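Local coordinates for uncharacterized protein (Legionella pneumophila subsp. pneumophila, PDB 5T2X), which is of unknown function but belongs to the DUF5630 family and folds into a single, mostly helical chain with no strands, at residues E79-E84 with C131-N136. Numbering follows the deposited sequence.
Sequences EHFSFE and CFYAYN
The loop that joins helix 66-76 to helix 91-111 meets the first turn of helix 132-147 through the aromatic side chains of Phe83 and Tyr133, which reach for each other from opposite directions. The meeting is edge against edge: Phe83 CE2 lies 3.3 Å from Tyr133 OH and 4.1 Å from Tyr133 CE2. The hydroxyl sits at the edge of the Phe83 ring, near its plane, and Phe83 CE2 in turn lies at the edge of the tyrosine ring, so neither ring covers the other. With CG anti to the carbonyl carbon in both residues (chi1 -70° in Phe83, -52° in Tyr133), the rings extend into the gap between backbones whose nearest CA atoms, of Phe83 and Cys131, are 12.6 Å apart. This is loop-to-helix packing in an all-helical fold, its centre about 8 Å from the centre of the chain. Tyr133 OH is hydrogen-bonded to Asn219 O, at the end of helix 211-220, while Phe222 and Tyr101 meet the tyrosine ring. One face of the Phe83 ring is covered by Phe81, whose CE2 sits 3.5 Å above the plane, over the centre; Phe81 CZ comes no nearer than 4.5 Å to Tyr133 OH.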
ATOM      1  N   GLU A  79       6.190 -15.420  13.979  1.00 99.49           N
ATOM      2  CA  GLU A  79       5.494 -16.426  14.774  1.00104.69           C
ATOM      3  C   GLU A  79       4.018 -16.080  14.928  1.00100.32           C
ATOM      4  O   GLU A  79       3.145 -16.918  14.676  1.00 92.52           O
ATOM      5  CB  GLU A  79       6.165 -16.570  16.141  1.00110.48           C
ATOM      6  CG  GLU A  79       5.780 -17.837  16.892  1.00115.76           C
ATOM      7  CD  GLU A  79       6.435 -17.925  18.258  1.00120.11           C
ATOM      8  OE1 GLU A  79       6.412 -16.918  18.995  1.00121.54           O
ATOM      9  OE2 GLU A  79       6.980 -18.999  18.593  1.00120.60           O
ATOM     10  N   HIS A  80       3.719 -14.847  15.337  1.00102.16           N
ATOM     11  CA  HIS A  80       2.348 -14.411  15.573  1.00105.49           C
ATOM     12  C   HIS A  80       1.881 -13.394  14.535  1.00 89.30           C
ATOM     13  O   HIS A  80       1.011 -12.567  14.818  1.00 76.69           O
ATOM     14  CB  HIS A  80       2.204 -13.843  16.984  1.00120.00           C
ATOM     15  CG  HIS A  80       2.274 -14.881  18.061  1.00129.41           C
ATOM     16  ND1 HIS A  80       3.463 -15.302  18.614  1.00130.21           N
ATOM     17  CD2 HIS A  80       1.300 -15.591  18.680  1.00130.81           C
ATOM     18  CE1 HIS A  80       3.220 -16.221  19.531  1.00130.18           C
ATOM     19  NE2 HIS A  80       1.916 -16.416  19.590  1.00130.36           N
ATOM     20  N   PHE A  81       2.447 -13.447  13.331  1.00 81.56           N
ATOM     21  CA  PHE A  81       1.977 -12.624  12.226  1.00 64.63           C
ATOM     22  C   PHE A  81       2.435 -13.242  10.915  1.00 57.63           C
ATOM     23  O   PHE A  81       3.588 -13.661  10.787  1.00 55.53           O
ATOM     24  CB  PHE A  81       2.482 -11.180  12.325  1.00 61.58           C
ATOM     25  CG  PHE A  81       2.268 -10.385  11.068  1.00 61.80           C
ATOM     26  CD1 PHE A  81       0.986 -10.088  10.632  1.00 59.37           C
ATOM     27  CD2 PHE A  81       3.345  -9.942  10.318  1.00 59.93           C
ATOM     28  CE1 PHE A  81       0.783  -9.363   9.473  1.00 57.94           C
ATOM     29  CE2 PHE A  81       3.148  -9.215   9.160  1.00 60.43           C
ATOM     30  CZ  PHE A  81       1.865  -8.925   8.737  1.00 61.22           C
ATOM     31  N   SER A  82       1.524 -13.288   9.945  1.00 48.38           N
ATOM     32  CA  SER A  82       1.824 -13.795   8.614  1.00 51.78           C
ATOM     33  C   SER A  82       1.139 -12.909   7.586  1.00 55.26           C
ATOM     34  O   SER A  82      -0.036 -12.567   7.744  1.00 52.17           O
ATOM     35  CB  SER A  82       1.365 -15.250   8.455  1.00 50.32           C
ATOM     36  OG  SER A  82       2.050 -16.102   9.358  1.00 59.63           O
ATOM     37  N   PHE A  83       1.877 -12.535   6.544  1.00 49.09           N
ATOM     38  CA  PHE A  83       1.301 -11.738   5.473  1.00 46.92           C
ATOM     39  C   PHE A  83       0.271 -12.550   4.697  1.00 45.17           C
ATOM     40  O   PHE A  83       0.386 -13.769   4.552  1.00 48.97           O
ATOM     41  CB  PHE A  83       2.392 -11.239   4.523  1.00 40.44           C
ATOM     42  CG  PHE A  83       3.288 -10.192   5.121  1.00 33.01           C
ATOM     43  CD1 PHE A  83       4.499 -10.541   5.692  1.00 37.03           C
ATOM     44  CD2 PHE A  83       2.917  -8.858   5.108  1.00 36.48           C
ATOM     45  CE1 PHE A  83       5.327  -9.578   6.241  1.00 39.27           C
ATOM     46  CE2 PHE A  83       3.739  -7.891   5.657  1.00 31.46           C
ATOM     47  CZ  PHE A  83       4.945  -8.252   6.223  1.00 38.10           C
ATOM     48  N   GLU A  84      -0.747 -11.856   4.198  1.00 39.63           N
ATOM     49  CA  GLU A  84      -1.801 -12.471   3.408  1.00 44.32           C
ATOM     50  C   GLU A  84      -1.897 -11.774   2.058  1.00 44.07           C
ATOM     51  O   GLU A  84      -1.610 -10.580   1.936  1.00 44.92           O
ATOM     52  CB  GLU A  84      -3.153 -12.409   4.134  1.00 42.58           C
ATOM     53  CG  GLU A  84      -3.142 -13.050   5.515  1.00 53.40           C
ATOM     54  CD  GLU A  84      -4.503 -13.024   6.186  1.00 63.91           C
ATOM     55  OE1 GLU A  84      -5.504 -12.732   5.498  1.00 65.69           O
ATOM     56  OE2 GLU A  84      -4.570 -13.296   7.404  1.00 60.28           O
ATOM     57  N   CYS A 131       2.872  -0.607  -2.360  1.00 31.09           N
ATOM     58  CA  CYS A 131       2.891  -1.090  -0.986  1.00 27.38           C
ATOM     59  C   CYS A 131       2.167  -0.107  -0.074  1.00 31.75           C
ATOM     60  O   CYS A 131       2.413   1.102  -0.127  1.00 27.68           O
ATOM     61  CB  CYS A 131       4.331  -1.288  -0.517  1.00 22.65           C
ATOM     62  SG  CYS A 131       4.490  -1.854   1.189  1.00 32.25           S
ATOM     63  N   PHE A 132       1.268  -0.631   0.768  1.00 34.00           N
ATOM     64  CA  PHE A 132       0.507   0.234   1.665  1.00 27.05           C
ATOM     65  C   PHE A 132       1.420   0.943   2.657  1.00 27.46           C
ATOM     66  O   PHE A 132       1.193   2.111   2.991  1.00 36.66           O
ATOM     67  CB  PHE A 132      -0.556  -0.574   2.411  1.00 28.51           C
ATOM     68  CG  PHE A 132      -1.271   0.210   3.479  1.00 34.70           C
ATOM     69  CD1 PHE A 132      -2.362   1.002   3.163  1.00 35.14           C
ATOM     70  CD2 PHE A 132      -0.846   0.161   4.800  1.00 29.61           C
ATOM     71  CE1 PHE A 132      -3.018   1.728   4.140  1.00 37.43           C
ATOM     72  CE2 PHE A 132      -1.495   0.887   5.780  1.00 33.96           C
ATOM     73  CZ  PHE A 132      -2.585   1.670   5.450  1.00 34.22           C
ATOM     74  N   TYR A 133       2.444   0.245   3.155  1.00 33.07           N
ATOM     75  CA  TYR A 133       3.373   0.861   4.096  1.00 27.98           C
ATOM     76  C   TYR A 133       4.060   2.069   3.475  1.00 30.58           C
ATOM     77  O   TYR A 133       4.276   3.085   4.147  1.00 32.89           O
ATOM     78  CB  TYR A 133       4.412  -0.163   4.556  1.00 27.40           C
ATOM     79  CG  TYR A 133       3.835  -1.456   5.088  1.00 29.94           C
ATOM     80  CD1 TYR A 133       2.743  -1.455   5.945  1.00 35.12           C
ATOM     81  CD2 TYR A 133       4.383  -2.681   4.728  1.00 32.24           C
ATOM     82  CE1 TYR A 133       2.216  -2.637   6.432  1.00 29.65           C
ATOM     83  CE2 TYR A 133       3.863  -3.866   5.206  1.00 29.03           C
ATOM     84  CZ  TYR A 133       2.781  -3.839   6.058  1.00 38.67           C
ATOM     85  OH  TYR A 133       2.264  -5.022   6.535  1.00 42.53           O
ATOM     86  N   ALA A 134       4.406   1.979   2.190  1.00 31.32           N
ATOM     87  CA  ALA A 134       5.073   3.087   1.518  1.00 30.26           C
ATOM     88  C   ALA A 134       4.126   4.265   1.331  1.00 29.29           C
ATOM     89  O   ALA A 134       4.490   5.415   1.605  1.00 28.32           O
ATOM     90  CB  ALA A 134       5.631   2.627   0.173  1.00 26.76           C
ATOM     91  N   TYR A 135       2.906   3.997   0.856  1.00 25.21           N
ATOM     92  CA  TYR A 135       1.924   5.066   0.698  1.00 27.27           C
ATOM     93  C   TYR A 135       1.626   5.740   2.031  1.00 28.65           C
ATOM     94  O   TYR A 135       1.482   6.967   2.096  1.00 33.82           O
ATOM     95  CB  TYR A 135       0.640   4.512   0.080  1.00 26.63           C
ATOM     96  CG  TYR A 135       0.732   4.250  -1.407  1.00 28.93           C
ATOM     97  CD1 TYR A 135       1.448   5.099  -2.239  1.00 27.44           C
ATOM     98  CD2 TYR A 135       0.103   3.148  -1.978  1.00 27.46           C
ATOM     99  CE1 TYR A 135       1.535   4.864  -3.601  1.00 30.30           C
ATOM    100  CE2 TYR A 135       0.184   2.904  -3.339  1.00 28.28           C
ATOM    101  CZ  TYR A 135       0.902   3.764  -4.145  1.00 36.57           C
ATOM    102  OH  TYR A 135       0.986   3.528  -5.499  1.00 42.57           O
ATOM    103  N   ASN A 136       1.540   4.956   3.107  1.00 34.63           N
ATOM    104  CA  ASN A 136       1.289   5.532   4.424  1.00 31.20           C
ATOM    105  C   ASN A 136       2.456   6.403   4.873  1.00 30.71           C
ATOM    106  O   ASN A 136       2.257   7.523   5.358  1.00 33.88           O
ATOM    107  CB  ASN A 136       1.029   4.418   5.440  1.00 36.47           C
ATOM    108  CG  ASN A 136       0.703   4.952   6.819  1.00 43.54           C
ATOM    109  OD1 ASN A 136       0.106   6.018   6.960  1.00 46.80           O
ATOM    110  ND2 ASN A 136       1.100   4.214   7.848  1.00 43.77           N
TER